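Local coordinates for hypothetical protein (Uncultured marine organism, PDB 2OP5) that is of unknown function but adopts a ferredoxin-like fold and forms a dimer, consistent with membership of the dimeric alpha-beta barrel superfamily, at residues S13-F18 and Q61-M66. Sequence-based numbering, arbitrary orientation. Where two conformers were deposited one is given.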
loop_
_atom_site.group_PDB
_atom_site.type_symbol
_atom_site.label_atom_id
_atom_site.label_comp_id
_atom_site.label_asym_id
_atom_site.label_seq_id
_atom_site.Cartn_x
_atom_site.Cartn_y
_atom_site.Cartn_z
ATOM N N SER A 13 -2.989 1.768 -3.786
ATOM C CA SER A 13 -2.603 0.513 -3.130
ATOM C C SER A 13 -3.481 -0.496 -3.810
ATOM O O SER A 13 -4.647 -0.687 -3.435
ATOM C CB SER A 13 -2.881 0.542 -1.624
ATOM O OG SER A 13 -2.533 -0.700 -1.018
ATOM N N LEU A 14 -2.931 -1.096 -4.858
ATOM C CA LEU A 14 -3.681 -2.024 -5.664
ATOM C C LEU A 14 -3.240 -3.457 -5.412
ATOM O O LEU A 14 -2.155 -3.683 -4.852
ATOM C CB LEU A 14 -3.557 -1.647 -7.134
ATOM C CG LEU A 14 -2.291 -1.942 -7.920
ATOM C CD1 LEU A 14 -2.145 -3.416 -8.282
ATOM C CD2 LEU A 14 -2.323 -1.136 -9.224
ATOM N N PHE A 15 -4.113 -4.404 -5.764
ATOM C CA PHE A 15 -3.761 -5.817 -5.638
ATOM C C PHE A 15 -4.349 -6.640 -6.787
ATOM O O PHE A 15 -5.353 -6.247 -7.393
ATOM C CB PHE A 15 -4.052 -6.412 -4.231
ATOM C CG PHE A 15 -5.526 -6.488 -3.837
ATOM C CD1 PHE A 15 -6.136 -5.448 -3.146
ATOM C CD2 PHE A 15 -6.270 -7.628 -4.103
ATOM C CE1 PHE A 15 -7.469 -5.528 -2.752
ATOM C CE2 PHE A 15 -7.618 -7.715 -3.724
ATOM C CZ PHE A 15 -8.216 -6.661 -3.046
HETATM N N MSE A 16 -3.656 -7.749 -7.094
HETATM C CA MSE A 16 -4.047 -8.680 -8.163
HETATM C C MSE A 16 -4.036 -10.104 -7.637
HETATM O O MSE A 16 -3.090 -10.512 -6.974
HETATM C CB MSE A 16 -3.085 -8.637 -9.335
HETATM C CG MSE A 16 -3.230 -7.433 -10.214
HETATM SE SE MSE A 16 -1.519 -7.049 -11.080
HETATM C CE MSE A 16 -0.633 -6.616 -9.500
ATOM N N ASP A 17 -5.074 -10.852 -7.980
ATOM C CA ASP A 17 -5.253 -12.230 -7.556
ATOM C C ASP A 17 -5.261 -13.122 -8.779
ATOM O O ASP A 17 -6.035 -12.887 -9.714
ATOM C CB ASP A 17 -6.579 -12.393 -6.829
ATOM C CG ASP A 17 -6.646 -11.590 -5.551
ATOM O OD1 ASP A 17 -5.571 -11.258 -5.027
ATOM O OD2 ASP A 17 -7.768 -11.275 -5.076
ATOM N N PHE A 18 -4.413 -14.151 -8.745
ATOM C CA PHE A 18 -4.267 -15.104 -9.844
ATOM C C PHE A 18 -4.960 -16.418 -9.527
ATOM O O PHE A 18 -5.212 -16.735 -8.354
ATOM C CB PHE A 18 -2.775 -15.305 -10.162
ATOM C CG PHE A 18 -2.092 -14.044 -10.618
ATOM C CD1 PHE A 18 -1.573 -13.146 -9.691
ATOM C CD2 PHE A 18 -2.028 -13.715 -11.965
ATOM C CE1 PHE A 18 -0.961 -11.966 -10.104
ATOM C CE2 PHE A 18 -1.426 -12.527 -12.378
ATOM C CZ PHE A 18 -0.887 -11.659 -11.440
ATOM N N GLN A 61 -5.366 -17.054 -1.282
ATOM C CA GLN A 61 -5.206 -16.328 -2.545
ATOM C C GLN A 61 -3.819 -16.515 -3.170
ATOM O O GLN A 61 -2.902 -17.014 -2.524
ATOM C CB GLN A 61 -5.320 -14.823 -2.269
ATOM C CG GLN A 61 -6.513 -14.321 -1.406
ATOM C CD GLN A 61 -7.837 -14.352 -2.126
ATOM O OE1 GLN A 61 -7.880 -14.372 -3.365
ATOM N NE2 GLN A 61 -8.934 -14.339 -1.362
ATOM N N HIS A 62 -3.678 -16.111 -4.432
ATOM C CA HIS A 62 -2.369 -16.026 -5.094
ATOM C C HIS A 62 -2.280 -14.545 -5.437
ATOM O O HIS A 62 -2.545 -14.151 -6.553
ATOM C CB HIS A 62 -2.301 -16.869 -6.346
ATOM C CG HIS A 62 -2.646 -18.295 -6.124
ATOM N ND1 HIS A 62 -1.762 -19.187 -5.560
ATOM C CD2 HIS A 62 -3.757 -19.002 -6.433
ATOM C CE1 HIS A 62 -2.327 -20.381 -5.508
ATOM N NE2 HIS A 62 -3.537 -20.295 -6.033
ATOM N N ARG A 63 -1.864 -13.750 -4.457
ATOM C CA ARG A 63 -1.935 -12.327 -4.533
ATOM C C ARG A 63 -0.611 -11.548 -4.609
ATOM O O ARG A 63 0.385 -11.888 -3.954
ATOM C CB ARG A 63 -2.729 -11.866 -3.313
ATOM C CG ARG A 63 -3.037 -10.372 -3.270
ATOM C CD ARG A 63 -4.101 -9.999 -2.206
ATOM N NE ARG A 63 -5.439 -10.489 -2.529
ATOM C CZ ARG A 63 -6.519 -10.269 -1.785
ATOM N NH1 ARG A 63 -6.451 -9.605 -0.640
ATOM N NH2 ARG A 63 -7.679 -10.766 -2.170
ATOM N N ILE A 64 -0.639 -10.500 -5.434
ATOM C CA ILE A 64 0.437 -9.545 -5.574
ATOM C C ILE A 64 -0.129 -8.190 -5.184
ATOM O O ILE A 64 -1.225 -7.846 -5.606
ATOM C CB ILE A 64 0.906 -9.393 -7.037
ATOM C CG1 ILE A 64 1.500 -10.697 -7.562
ATOM C CG2 ILE A 64 1.934 -8.271 -7.170
ATOM C CD1 ILE A 64 2.685 -11.218 -6.784
ATOM N N SER A 65 0.632 -7.427 -4.406
ATOM C CA SER A 65 0.278 -6.038 -4.072
ATOM C C SER A 65 1.288 -5.057 -4.650
ATOM O O SER A 65 2.497 -5.358 -4.746
ATOM C CB SER A 65 0.237 -5.844 -2.572
ATOM O OG SER A 65 1.498 -6.048 -1.997
HETATM N N MSE A 66 0.773 -3.901 -5.051
HETATM C CA MSE A 66 1.568 -2.819 -5.543
HETATM C C MSE A 66 1.085 -1.551 -4.898
HETATM O O MSE A 66 -0.115 -1.325 -4.761
HETATM C CB MSE A 66 1.437 -2.665 -7.050
HETATM C CG MSE A 66 2.109 -3.781 -7.793
HETATM SE SE MSE A 66 2.073 -3.565 -9.727
HETATM C CE MSE A 66 3.170 -5.089 -10.051
HETATM O O HOH W 1 -5.967 -15.651 -5.989
#
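Arg63 lies alongside Asp17 and grips it side-on, NE giving its hydrogen to OD1 at 2.6 Å and NH2 to OD2 at 3.0 Å, on a non-hydrogen-bonded pair of the two central antiparallel strands of the ferredoxin-like sheet. The hydrogen-bonded pairs, Leu14 with Met66 and Met16 with Ile64, each share two backbone N-H...O bonds, and Phe18 N adds one to His62 O. Carboxylate and guanidinium are nearly coplanar, 11° apart, and both oxygens are met on their syn sides. In the conformer given, the Phe15 rim covers the guanidinium face, CE2 lying 3.4 Å from Arg63 CZ. Arginine suits this place because its edge serves the acid while its face can pack on an aromatic. Arg63 starts extended (chi1 -174°, CG anti to N) and bends at chi3, which carries its head past Asp17. Its NH1 continues to Asn105 of the second subunit. A leucine in place of Arg63 would probably leave the Asp17 carboxylate without its mate and break that intersubunit link. On the opposite face, flexible selenomethionines Met16 and Met66 and branched Leu14 and Ile64 form an apolar layer, the chi3 bend turning Met16 CE onto Ile64 CG2. Phe18 flanks it, CE1 against Ile64 CG1, both residues reaching helix 21-28. Beside the Phe18–His62 pair, a water accepts from His62 N and donates to Phe18 O at 2.7 Å.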